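Local structure of bifunctional cytochrome P450/NADPH--P450 reductase (Deinococcus aerius, 7F3H) at residues P59-V62 / A63-T66; P77-T80 / N81-N84; H288-A291 / Q292-E296; R408-A411 / L412-K416. The protein probably catalyses NADPH-dependent hydroxylation of organic substrates, using a heme-containing cytochrome P450 domain joined in one polypeptide to its own reductase. All coordinates share one frame; numbering follows the deposited sequence.

Contact 1 of 4, residues P59-V62 / A63-T66; sequences PNLV and AELT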
loop_
_atom_site.group_PDB
_atom_site.type_symbol
_atom_site.label_atom_id
_atom_site.label_comp_id
_atom_site.label_asym_id
_atom_site.label_seq_id
_atom_site.Cartn_x
_atom_site.Cartn_y
_atom_site.Cartn_z
ATOM N N PRO A 59 -11.558 16.294 -9.191
ATOM C CA PRO A 59 -10.131 16.677 -9.132
ATOM C C PRO A 59 -9.886 18.068 -8.554
ATOM O O PRO A 59 -8.953 18.237 -7.762
ATOM C CB PRO A 59 -9.670 16.568 -10.596
ATOM C CG PRO A 59 -10.659 15.618 -11.254
ATOM C CD PRO A 59 -11.978 15.891 -10.547
ATOM N N ASN A 60 -10.739 19.055 -8.829
ATOM C CA ASN A 60 -10.431 20.373 -8.272
ATOM C C ASN A 60 -10.724 20.436 -6.770
ATOM O O ASN A 60 -9.945 21.041 -5.996
ATOM C CB ASN A 60 -11.222 21.437 -9.010
ATOM C CG ASN A 60 -10.868 21.518 -10.468
ATOM O OD1 ASN A 60 -9.688 21.479 -10.853
ATOM N ND2 ASN A 60 -11.896 21.624 -11.305
ATOM N N LEU A 61 -11.839 19.810 -6.348
ATOM C CA LEU A 61 -12.144 19.672 -4.919
ATOM C C LEU A 61 -11.009 18.970 -4.214
ATOM O O LEU A 61 -10.549 19.426 -3.162
ATOM C CB LEU A 61 -13.462 18.909 -4.699
ATOM C CG LEU A 61 -14.773 19.590 -5.158
ATOM C CD1 LEU A 61 -16.025 18.759 -4.824
ATOM C CD2 LEU A 61 -14.889 21.018 -4.600
ATOM N N VAL A 62 -10.484 17.909 -4.824
ATOM C CA VAL A 62 -9.417 17.178 -4.169
ATOM C C VAL A 62 -8.173 18.041 -4.071
ATOM O O VAL A 62 -7.480 18.017 -3.047
ATOM C CB VAL A 62 -9.113 15.860 -4.899
ATOM C CG1 VAL A 62 -7.820 15.285 -4.360
ATOM C CG2 VAL A 62 -10.239 14.872 -4.687
ATOM N N ALA A 63 -7.890 18.852 -5.099
ATOM C CA ALA A 63 -6.812 19.834 -4.980
ATOM C C ALA A 63 -6.994 20.683 -3.727
ATOM O O ALA A 63 -6.045 20.918 -2.964
ATOM C CB ALA A 63 -6.754 20.725 -6.217
ATOM N N GLU A 64 -8.224 21.126 -3.479
ATOM C CA GLU A 64 -8.472 21.906 -2.269
ATOM C C GLU A 64 -8.192 21.088 -1.009
ATOM O O GLU A 64 -7.511 21.564 -0.093
ATOM C CB GLU A 64 -9.901 22.432 -2.272
ATOM C CG GLU A 64 -10.167 23.382 -3.416
ATOM C CD GLU A 64 -11.372 24.238 -3.162
ATOM O OE1 GLU A 64 -12.452 23.927 -3.721
ATOM O OE2 GLU A 64 -11.242 25.234 -2.405
ATOM N N LEU A 65 -8.678 19.835 -0.965
ATOM C CA LEU A 65 -8.522 18.954 0.199
ATOM C C LEU A 65 -7.081 18.529 0.438
ATOM O O LEU A 65 -6.767 18.036 1.535
ATOM C CB LEU A 65 -9.350 17.682 0.016
ATOM C CG LEU A 65 -10.840 17.927 0.006
ATOM C CD1 LEU A 65 -11.494 16.746 -0.646
ATOM C CD2 LEU A 65 -11.348 18.143 1.444
ATOM N N THR A 66 -6.226 18.699 -0.571
ATOM C CA THR A 66 -4.795 18.427 -0.595
ATOM C C THR A 66 -3.958 19.593 -0.101
ATOM O O THR A 66 -2.767 19.423 0.178
ATOM C CB THR A 66 -4.389 18.025 -2.049
ATOM O OG1 THR A 66 -4.901 16.721 -2.407
ATOM C CG2 THR A 66 -2.911 18.259 -2.428
#
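The two halves of helix 59-65 are stitched by successive i to i+4 bonds, A63 N to P59 O (2.9 Å), E64 N to N60 O (3.1 Å) and L65 N to L61 O (2.9 Å). At the next step T66 N makes only a weak bond to V62 O, and the threonine side chain comes to the same acceptor: T66 OG1 donates to V62 O at 3.0 Å. The hydroxyl approaches from above the carbonyl plane, 46° out of it. Its place follows from a first torsion of -70°, which sets OG1 opposite the carbonyl carbon and beside the threonine's own nitrogen, bending it back over the preceding turn. There OG1 also brushes V62 CG1 at 3.8 Å. On another side of the helix, the E64 chain leans past L61, with OE1 3.9 Å from L61 CD2 and both side chains bearing on I345 of strand 343-345. The E64 carboxylate is spoken for elsewhere, OE2 in a salt bridge with R70 and OE1 accepting from G346 N. L65 sets CG 3.5 Å from L61 O, and its side chain packs on V357 and L359 of strand 356-359. The case illustrates a division of labour: the hydroxyl supplements a weakening backbone bond at V62 O, the leucines and V62 provide apolar surface, and the glutamate ties the helix to R70 and G346.

Contact 2 of 4, residues P77-T80 / N81-N84; sequences PAYT and NIRN. With HEM (protoporphyrin IX containing Fe), chain E; SO4 (sulfate ion), chain G.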
loop_
_atom_site.group_PDB
_atom_site.type_symbol
_atom_site.label_atom_id
_atom_site.label_comp_id
_atom_site.label_asym_id
_atom_site.label_seq_id
_atom_site.Cartn_x
_atom_site.Cartn_y
_atom_site.Cartn_z
ATOM N N PRO A 77 -9.097 10.204 15.198
ATOM C CA PRO A 77 -9.862 9.001 15.500
ATOM C C PRO A 77 -9.702 7.819 14.529
ATOM O O PRO A 77 -9.917 6.685 14.913
ATOM C CB PRO A 77 -11.311 9.476 15.376
ATOM C CG PRO A 77 -11.290 10.552 14.312
ATOM C CD PRO A 77 -9.857 10.907 14.089
ATOM N N ALA A 78 -9.416 8.086 13.252
ATOM C CA ALA A 78 -9.448 7.054 12.226
ATOM C C ALA A 78 -8.247 6.103 12.266
ATOM O O ALA A 78 -8.341 4.954 11.809
ATOM C CB ALA A 78 -9.516 7.717 10.849
ATOM N N TYR A 79 -7.108 6.564 12.750
ATOM C CA TYR A 79 -5.923 5.730 12.839
ATOM C C TYR A 79 -5.665 5.239 14.265
ATOM O O TYR A 79 -4.580 4.721 14.541
ATOM C CB TYR A 79 -4.705 6.530 12.358
ATOM C CG TYR A 79 -4.795 7.073 10.943
ATOM C CD1 TYR A 79 -5.463 8.275 10.659
ATOM C CD2 TYR A 79 -4.176 6.408 9.901
ATOM C CE1 TYR A 79 -5.533 8.769 9.374
ATOM C CE2 TYR A 79 -4.229 6.888 8.624
ATOM C CZ TYR A 79 -4.903 8.068 8.355
ATOM O OH TYR A 79 -4.917 8.494 7.042
ATOM N N THR A 80 -6.637 5.410 15.175
ATOM C CA THR A 80 -6.398 5.134 16.594
ATOM C C THR A 80 -6.155 3.650 16.868
ATOM O O THR A 80 -5.236 3.292 17.610
ATOM C CB THR A 80 -7.560 5.639 17.433
ATOM O OG1 THR A 80 -7.714 7.061 17.221
ATOM C CG2 THR A 80 -7.274 5.347 18.896
ATOM N N ASN A 81 -6.974 2.766 16.295
ATOM C CA ASN A 81 -6.750 1.346 16.541
ATOM C C ASN A 81 -5.447 0.851 15.899
ATOM O O ASN A 81 -4.701 0.092 16.527
ATOM C CB ASN A 81 -7.954 0.540 16.075
ATOM C CG ASN A 81 -9.216 0.896 16.838
ATOM O OD1 ASN A 81 -9.152 1.377 17.976
ATOM N ND2 ASN A 81 -10.367 0.658 16.226
ATOM N N ILE A 82 -5.145 1.263 14.653
ATOM C CA ILE A 82 -3.895 0.817 14.017
ATOM C C ILE A 82 -2.699 1.328 14.809
ATOM O O ILE A 82 -1.617 0.714 14.800
ATOM C CB ILE A 82 -3.820 1.229 12.514
ATOM C CG1 ILE A 82 -2.588 0.637 11.845
ATOM C CG2 ILE A 82 -3.726 2.735 12.313
ATOM C CD1 ILE A 82 -2.606 -0.893 11.794
ATOM N N ARG A 83 -2.879 2.438 15.533
ATOM C CA ARG A 83 -1.811 2.926 16.397
ATOM C C ARG A 83 -1.461 1.941 17.510
ATOM O O ARG A 83 -0.330 1.982 18.008
ATOM C CB ARG A 83 -2.173 4.287 17.001
ATOM C CG ARG A 83 -0.984 4.932 17.757
ATOM C CD ARG A 83 -1.208 6.391 18.077
ATOM N NE ARG A 83 -0.158 6.912 18.946
ATOM C CZ ARG A 83 0.428 8.100 18.794
ATOM N NH1 ARG A 83 0.065 8.908 17.794
ATOM N NH2 ARG A 83 1.363 8.495 19.649
ATOM N N ASN A 84 -2.394 1.052 17.904
ATOM C CA ASN A 84 -2.098 0.044 18.928
ATOM C C ASN A 84 -0.815 -0.696 18.629
ATOM O O ASN A 84 -0.089 -1.089 19.548
ATOM C CB ASN A 84 -3.204 -1.011 19.030
ATOM C CG ASN A 84 -4.472 -0.483 19.611
ATOM O OD1 ASN A 84 -4.470 0.493 20.360
ATOM N ND2 ASN A 84 -5.578 -1.138 19.288
HETATM C CHA HEM E . 2.154 6.310 3.884
HETATM C CHB HEM E . 5.776 3.102 4.333
HETATM C CHC HEM E . 4.320 0.916 0.227
HETATM C CHD HEM E . 0.540 3.941 -0.049
HETATM C C1A HEM E . 3.257 5.639 4.351
HETATM C C2A HEM E . 3.956 5.932 5.584
HETATM C C3A HEM E . 4.985 5.079 5.708
HETATM C C4A HEM E . 4.919 4.156 4.586
HETATM C CMA HEM E . 6.010 5.038 6.871
HETATM C CAA HEM E . 3.613 7.116 6.502
HETATM C CBA HEM E . 4.490 8.297 6.071
HETATM C CGA HEM E . 4.300 9.521 6.967
HETATM O O1A HEM E . 5.352 10.096 7.359
HETATM O O2A HEM E . 3.168 9.892 7.401
HETATM C C1B HEM E . 5.737 2.251 3.247
HETATM C C2B HEM E . 6.683 1.184 2.947
HETATM C C3B HEM E . 6.297 0.624 1.786
HETATM C C4B HEM E . 5.066 1.265 1.363
HETATM C CMB HEM E . 7.933 0.869 3.794
HETATM C CAB HEM E . 6.860 -0.588 1.011
HETATM C CBB HEM E . 7.831 -1.392 1.453
HETATM C C1C HEM E . 3.157 1.529 -0.210
HETATM C C2C HEM E . 2.402 1.227 -1.433
HETATM C C3C HEM E . 1.363 2.082 -1.445
HETATM C C4C HEM E . 1.445 2.946 -0.306
HETATM C CMC HEM E . 2.741 0.102 -2.456
HETATM C CAC HEM E . 0.228 2.287 -2.438
HETATM C CBC HEM E . 0.128 1.573 -3.550
HETATM C C1D HEM E . 0.641 4.843 0.991
HETATM C C2D HEM E . -0.318 5.899 1.305
HETATM C C3D HEM E . 0.148 6.535 2.379
HETATM C C4D HEM E . 1.388 5.919 2.806
HETATM C CMD HEM E . -1.622 6.244 0.539
HETATM C CAD HEM E . -0.549 7.706 3.046
HETATM C CBD HEM E . -1.485 7.048 4.024
HETATM C CGD HEM E . -2.370 8.051 4.684
HETATM O O1D HEM E . -2.904 7.661 5.751
HETATM O O2D HEM E . -2.539 9.202 4.162
HETATM N NA HEM E . 3.856 4.532 3.790
HETATM N NB HEM E . 4.778 2.280 2.263
HETATM N NC HEM E . 2.527 2.574 0.454
HETATM N ND HEM E . 1.664 4.890 1.925
HETATM FE FE HEM E . 3.232 3.677 2.037
HETATM S S SO4 G . 2.146 5.905 22.355
HETATM O O1 SO4 G . 2.585 5.000 23.440
HETATM O O2 SO4 G . 1.284 5.187 21.371
HETATM O O3 SO4 G . 1.382 7.018 22.952
HETATM O O4 SO4 G . 3.352 6.478 21.709
#
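T80 and Y79 supply the carbonyls that R83 reads from one turn further on. R83 N donates to Y79 O at 3.0 Å with an N-H...O angle of 139°, and more weakly to T80 O, so a single N-H is shared between two acceptors as the loop turns into helix. R83 CB lies 3.3 Å from T80 O, next to the carbonyl its own N-H reaches weakly. Y79 meets I82 close to the backbone: I82 CG2 comes 3.1 Å from Y79 O and 3.9 Å from Y79 CB. With CG1 opposite the nitrogen (chi1 -174°), CG2 occupies the crowded position of the isoleucine and is presented to the tyrosine. The Y79 ring then leads off to the cofactor, donating from OH to heme propionate O1D at 2.5 Å, with that oxygen near the ring plane; K73, W100 and R403 give the heme further hydrogen bonds. N81 sets CB 3.7 Å from T80 C, and a chi1 of -62° keeps its CG beside its own nitrogen. The R83 chain is extended to NE, which makes a weak but straight bond of 3.3 Å to O2 of a sulfate, probably from the crystallisation liquor. Outside the turn T80 OG1 bonds V75 O, N81 ND2 bonds N191 OD1, and R83 NH1 forms a salt bridge with E97. The turn thus leads from the tyrosine that holds one heme propionate into helix 80-86, with I82, N81 and N84 laid on helix 175-190 through M184, T187 and M190, while P77 and A78 rest on Q356 of strand 356-359.

Contact 3 of 4, residues H288-A291 / Q292-E296; sequences HVLA and QAYAE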
loop_
_atom_site.group_PDB
_atom_site.type_symbol
_atom_site.label_atom_id
_atom_site.label_comp_id
_atom_site.label_asym_id
_atom_site.label_seq_id
_atom_site.Cartn_x
_atom_site.Cartn_y
_atom_site.Cartn_z
ATOM N N HIS A 288 -1.837 -7.999 -24.337
ATOM C CA HIS A 288 -0.916 -7.297 -25.223
ATOM C C HIS A 288 0.116 -6.526 -24.408
ATOM O O HIS A 288 1.315 -6.517 -24.744
ATOM C CB HIS A 288 -1.688 -6.369 -26.160
ATOM C CG HIS A 288 -0.826 -5.692 -27.182
ATOM N ND1 HIS A 288 -0.685 -4.320 -27.245
ATOM C CD2 HIS A 288 -0.048 -6.198 -28.173
ATOM C CE1 HIS A 288 0.138 -4.011 -28.233
ATOM N NE2 HIS A 288 0.536 -5.133 -28.811
ATOM N N VAL A 289 -0.328 -5.928 -23.300
ATOM C CA VAL A 289 0.596 -5.276 -22.375
ATOM C C VAL A 289 1.607 -6.282 -21.857
ATOM O O VAL A 289 2.818 -6.013 -21.812
ATOM C CB VAL A 289 -0.182 -4.642 -21.206
ATOM C CG1 VAL A 289 0.721 -3.774 -20.373
ATOM C CG2 VAL A 289 -1.392 -3.894 -21.713
ATOM N N LEU A 290 1.120 -7.462 -21.473
ATOM C CA LEU A 290 2.000 -8.527 -21.016
ATOM C C LEU A 290 3.010 -8.877 -22.092
ATOM O O LEU A 290 4.172 -9.144 -21.784
ATOM C CB LEU A 290 1.183 -9.766 -20.612
ATOM C CG LEU A 290 1.950 -10.996 -20.115
ATOM C CD1 LEU A 290 2.889 -10.631 -18.928
ATOM C CD2 LEU A 290 0.990 -12.177 -19.724
ATOM N N ALA A 291 2.593 -8.872 -23.362
ATOM C CA ALA A 291 3.529 -9.170 -24.449
ATOM C C ALA A 291 4.662 -8.153 -24.483
ATOM O O ALA A 291 5.841 -8.515 -24.604
ATOM C CB ALA A 291 2.799 -9.217 -25.801
ATOM N N GLN A 292 4.302 -6.868 -24.390
ATOM C CA GLN A 292 5.307 -5.799 -24.377
ATOM C C GLN A 292 6.268 -5.954 -23.207
ATOM O O GLN A 292 7.478 -5.719 -23.340
ATOM C CB GLN A 292 4.632 -4.433 -24.275
ATOM C CG GLN A 292 3.830 -3.979 -25.480
ATOM C CD GLN A 292 3.096 -2.675 -25.176
ATOM O OE1 GLN A 292 1.895 -2.667 -24.896
ATOM N NE2 GLN A 292 3.831 -1.571 -25.196
ATOM N N ALA A 293 5.745 -6.346 -22.040
ATOM C CA ALA A 293 6.617 -6.537 -20.878
ATOM C C ALA A 293 7.567 -7.732 -21.063
ATOM O O ALA A 293 8.741 -7.680 -20.651
ATOM C CB ALA A 293 5.775 -6.689 -19.614
ATOM N N TYR A 294 7.070 -8.836 -21.619
ATOM C CA TYR A 294 7.962 -9.944 -21.945
ATOM C C TYR A 294 9.077 -9.495 -22.902
ATOM O O TYR A 294 10.239 -9.920 -22.779
ATOM C CB TYR A 294 7.164 -11.089 -22.554
ATOM C CG TYR A 294 6.495 -12.077 -21.598
ATOM C CD1 TYR A 294 7.209 -12.707 -20.586
ATOM C CD2 TYR A 294 5.164 -12.462 -21.796
ATOM C CE1 TYR A 294 6.593 -13.653 -19.762
ATOM C CE2 TYR A 294 4.562 -13.380 -21.010
ATOM C CZ TYR A 294 5.261 -13.982 -19.994
ATOM O OH TYR A 294 4.600 -14.916 -19.220
ATOM N N ALA A 295 8.726 -8.675 -23.894
ATOM C CA ALA A 295 9.723 -8.154 -24.829
ATOM C C ALA A 295 10.799 -7.337 -24.106
ATOM O O ALA A 295 11.997 -7.461 -24.400
ATOM C CB ALA A 295 9.032 -7.313 -25.908
ATOM N N GLU A 296 10.380 -6.450 -23.199
ATOM C CA GLU A 296 11.338 -5.658 -22.424
ATOM C C GLU A 296 12.274 -6.563 -21.616
ATOM O O GLU A 296 13.504 -6.388 -21.629
ATOM C CB GLU A 296 10.567 -4.686 -21.533
ATOM C CG GLU A 296 11.351 -4.007 -20.462
ATOM C CD GLU A 296 10.675 -2.712 -19.997
ATOM O OE1 GLU A 296 10.932 -1.632 -20.598
ATOM O OE2 GLU A 296 9.878 -2.772 -19.029
#
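The Y294 ring receives L290 on one face: L290 CD1 stands 4.3 Å from the ring centroid and 28° off its normal, a CH-pi contact displaced toward one flank of the ring. The closest approach is on that flank, L290 CG to Y294 CE2 at 3.6 Å. A leucine with CG opposite its backbone nitrogen (chi1 180°) reaches forward along the helix to the residue one turn later, and Y294, its own CG beside the backbone nitrogen, swings back to meet it. At the far end of the ring the hydroxyl is engaged outside the pair, with F426 O and L428 N. The second flat pair is looser. The H288 imidazole and the Q292 amide lie with their planes 38° apart, and Q292 OE1 comes no nearer than 3.9 Å to H288 ND1. Q292 keeps an extended chain whose CG passes 3.6 Å from H288 O, close to the carbonyl that accepts the bond from Q292 N (3.0 Å). Y294 N to L290 O, at 2.9 Å, binds the leucine-tyrosine pair through the main chain as well. L290, A293 and Y294 all bear on L423 of helix 408-425, whereas V289 and A293 face I321 of helix 317-329. E296 turns both carboxylate oxygens to the backbone nitrogens of D316, V317 and I318, where the start of helix 317-329 would probably favour its charged form. Chemically, helix 287-300 therefore joins an apolar and aromatic contact with helix 408-425 to polar ties at the tyrosine hydroxyl and the E296 carboxylate.

Contact 4 of 4, residues R408-A411 / L412-K416; sequences RQFA and LTEAK. With HEM (protoporphyrin IX containing Fe), chain E.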
loop_
_atom_site.group_PDB
_atom_site.type_symbol
_atom_site.label_atom_id
_atom_site.label_comp_id
_atom_site.label_asym_id
_atom_site.label_seq_id
_atom_site.Cartn_x
_atom_site.Cartn_y
_atom_site.Cartn_z
ATOM N N ARG A 408 7.477 4.770 -1.020
ATOM C CA ARG A 408 7.129 4.690 -2.440
ATOM C C ARG A 408 8.258 4.098 -3.288
ATOM O O ARG A 408 8.033 3.162 -4.074
ATOM C CB ARG A 408 6.773 6.082 -2.961
ATOM C CG ARG A 408 6.532 6.143 -4.445
ATOM C CD ARG A 408 6.246 7.584 -4.981
ATOM N NE ARG A 408 6.253 7.553 -6.446
ATOM C CZ ARG A 408 7.366 7.541 -7.185
ATOM N NH1 ARG A 408 8.538 7.589 -6.577
ATOM N NH2 ARG A 408 7.326 7.484 -8.521
ATOM N N GLN A 409 9.482 4.639 -3.161
ATOM C CA GLN A 409 10.572 4.184 -4.029
ATOM C C GLN A 409 10.967 2.750 -3.718
ATOM O O GLN A 409 11.260 1.967 -4.638
ATOM C CB GLN A 409 11.781 5.123 -3.940
ATOM C CG GLN A 409 11.557 6.493 -4.596
ATOM C CD GLN A 409 10.740 7.422 -3.714
ATOM O OE1 GLN A 409 9.729 7.977 -4.138
ATOM N NE2 GLN A 409 11.173 7.581 -2.461
ATOM N N PHE A 410 10.955 2.376 -2.430
ATOM C CA PHE A 410 11.167 0.981 -2.053
ATOM C C PHE A 410 10.116 0.078 -2.686
ATOM O O PHE A 410 10.445 -0.944 -3.310
ATOM C CB PHE A 410 11.147 0.847 -0.532
ATOM C CG PHE A 410 11.695 -0.464 -0.022
ATOM C CD1 PHE A 410 10.890 -1.596 0.030
ATOM C CD2 PHE A 410 13.015 -0.552 0.428
ATOM C CE1 PHE A 410 11.389 -2.783 0.512
ATOM C CE2 PHE A 410 13.526 -1.727 0.914
ATOM C CZ PHE A 410 12.718 -2.855 0.960
ATOM N N ALA A 411 8.845 0.448 -2.540
ATOM C CA ALA A 411 7.766 -0.366 -3.077
ATOM C C ALA A 411 7.940 -0.577 -4.570
ATOM O O ALA A 411 8.026 -1.728 -5.038
ATOM C CB ALA A 411 6.420 0.297 -2.793
ATOM N N LEU A 412 8.081 0.537 -5.316
ATOM C CA LEU A 412 8.144 0.473 -6.772
ATOM C C LEU A 412 9.377 -0.289 -7.229
ATOM O O LEU A 412 9.309 -1.079 -8.182
ATOM C CB LEU A 412 8.099 1.877 -7.381
ATOM C CG LEU A 412 6.728 2.573 -7.266
ATOM C CD1 LEU A 412 6.810 4.009 -7.774
ATOM C CD2 LEU A 412 5.631 1.793 -7.995
ATOM N N THR A 413 10.506 -0.106 -6.549
ATOM C CA THR A 413 11.678 -0.897 -6.904
ATOM C C THR A 413 11.395 -2.381 -6.699
ATOM O O THR A 413 11.742 -3.232 -7.548
ATOM C CB THR A 413 12.877 -0.448 -6.067
ATOM O OG1 THR A 413 13.016 0.975 -6.179
ATOM C CG2 THR A 413 14.171 -1.106 -6.518
ATOM N N GLU A 414 10.776 -2.713 -5.563
ATOM C CA GLU A 414 10.616 -4.106 -5.199
ATOM C C GLU A 414 9.771 -4.772 -6.294
ATOM O O GLU A 414 10.090 -5.856 -6.794
ATOM C CB GLU A 414 9.763 -4.270 -3.966
ATOM C CG GLU A 414 10.270 -5.410 -3.111
ATOM C CD GLU A 414 9.300 -6.014 -2.095
ATOM O OE1 GLU A 414 8.081 -6.058 -2.355
ATOM O OE2 GLU A 414 9.519 -5.592 -0.870
ATOM N N ALA A 415 8.666 -4.102 -6.659
ATOM C CA ALA A 415 7.680 -4.595 -7.628
ATOM C C ALA A 415 8.247 -4.676 -9.045
ATOM O O ALA A 415 8.035 -5.675 -9.754
ATOM C CB ALA A 415 6.467 -3.673 -7.611
ATOM N N LYS A 416 8.949 -3.623 -9.491
ATOM C CA LYS A 416 9.645 -3.704 -10.766
ATOM C C LYS A 416 10.503 -4.965 -10.826
ATOM O O LYS A 416 10.414 -5.739 -11.787
ATOM C CB LYS A 416 10.501 -2.455 -10.975
ATOM C CG LYS A 416 9.731 -1.192 -11.212
ATOM C CD LYS A 416 10.683 -0.025 -11.315
ATOM C CE LYS A 416 9.984 1.262 -10.920
ATOM N NZ LYS A 416 10.653 2.525 -11.349
HETATM C CHA HEM E . 2.154 6.310 3.884
HETATM C CHB HEM E . 5.776 3.102 4.333
HETATM C CHC HEM E . 4.320 0.916 0.227
HETATM C CHD HEM E . 0.540 3.941 -0.049
HETATM C C1A HEM E . 3.257 5.639 4.351
HETATM C C2A HEM E . 3.956 5.932 5.584
HETATM C C3A HEM E . 4.985 5.079 5.708
HETATM C C4A HEM E . 4.919 4.156 4.586
HETATM C CMA HEM E . 6.010 5.038 6.871
HETATM C CAA HEM E . 3.613 7.116 6.502
HETATM C CBA HEM E . 4.490 8.297 6.071
HETATM C CGA HEM E . 4.300 9.521 6.967
HETATM O O1A HEM E . 5.352 10.096 7.359
HETATM O O2A HEM E . 3.168 9.892 7.401
HETATM C C1B HEM E . 5.737 2.251 3.247
HETATM C C2B HEM E . 6.683 1.184 2.947
HETATM C C3B HEM E . 6.297 0.624 1.786
HETATM C C4B HEM E . 5.066 1.265 1.363
HETATM C CMB HEM E . 7.933 0.869 3.794
HETATM C CAB HEM E . 6.860 -0.588 1.011
HETATM C CBB HEM E . 7.831 -1.392 1.453
HETATM C C1C HEM E . 3.157 1.529 -0.210
HETATM C C2C HEM E . 2.402 1.227 -1.433
HETATM C C3C HEM E . 1.363 2.082 -1.445
HETATM C C4C HEM E . 1.445 2.946 -0.306
HETATM C CMC HEM E . 2.741 0.102 -2.456
HETATM C CAC HEM E . 0.228 2.287 -2.438
HETATM C CBC HEM E . 0.128 1.573 -3.550
HETATM C C1D HEM E . 0.641 4.843 0.991
HETATM C C2D HEM E . -0.318 5.899 1.305
HETATM C C3D HEM E . 0.148 6.535 2.379
HETATM C C4D HEM E . 1.388 5.919 2.806
HETATM C CMD HEM E . -1.622 6.244 0.539
HETATM C CAD HEM E . -0.549 7.706 3.046
HETATM C CBD HEM E . -1.485 7.048 4.024
HETATM C CGD HEM E . -2.370 8.051 4.684
HETATM O O1D HEM E . -2.904 7.661 5.751
HETATM O O2D HEM E . -2.539 9.202 4.162
HETATM N NA HEM E . 3.856 4.532 3.790
HETATM N NB HEM E . 4.778 2.280 2.263
HETATM N NC HEM E . 2.527 2.574 0.454
HETATM N ND HEM E . 1.664 4.890 1.925
HETATM FE FE HEM E . 3.232 3.677 2.037
#
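F410 and E414 meet one turn apart, their side chains crossing at an angle, with F410 CE1 3.6 Å from E414 OE2 and the ring and carboxylate planes 72° apart. The same ring also meets the cofactor, F410 CD1 lying 3.4 Å from vinyl carbon CBB of the heme, and the neighbouring A411 sets CB 3.7 Å from methyl carbon CMC. A second pair lies on another side of the helix: L412 CD1 sits over one face of the R408 guanidinium, 3.6 Å from CZ and offset toward the rim. The arginine chain, extended from CG to NE, brings the flat group under L412 CD1. Its plane is held by R408 NH1, which donates to Q409 OE1 at 2.7 Å, on a lone pair and nearly within the guanidinium plane. Further out, Q409 O takes two bonds from T413, the backbone N at 2.9 Å and OG1 at a short 2.5 Å, arriving from opposite faces of the carbonyl plane. Q409 NE2 is held by F111 O, F410 packs on I156 and M123, and A411 and E414 meet T272 of helix 254-285; R408 and L412 share F398. This is the opening of the P450 L helix, which leaves the loop carrying the cysteine ligand in this family and lines the proximal side of the heme.

How the contacts relate
The four contacts are strung in series along the chain; three lie within helices and one at the start of a helix, and the heme relates two of them directly. Contacts 2 and 4 both touch it, one at a propionate and the other at vinyl and methyl groups, with centres 26 Å apart and nearest atoms about 15 Å apart. Contact 1 does not touch it, though the T66 side chain lies about 10 Å from it; contacts 1 and 2 both lean on strand 356-359, with nearest atoms about 11 Å apart. Contact 3 lies furthest out, 42 Å from contact 2 between centres and across the middle of the chain. Its nearest neighbour is contact 4, about 8 Å away at nearest atoms, linked through L423 of helix 408-425.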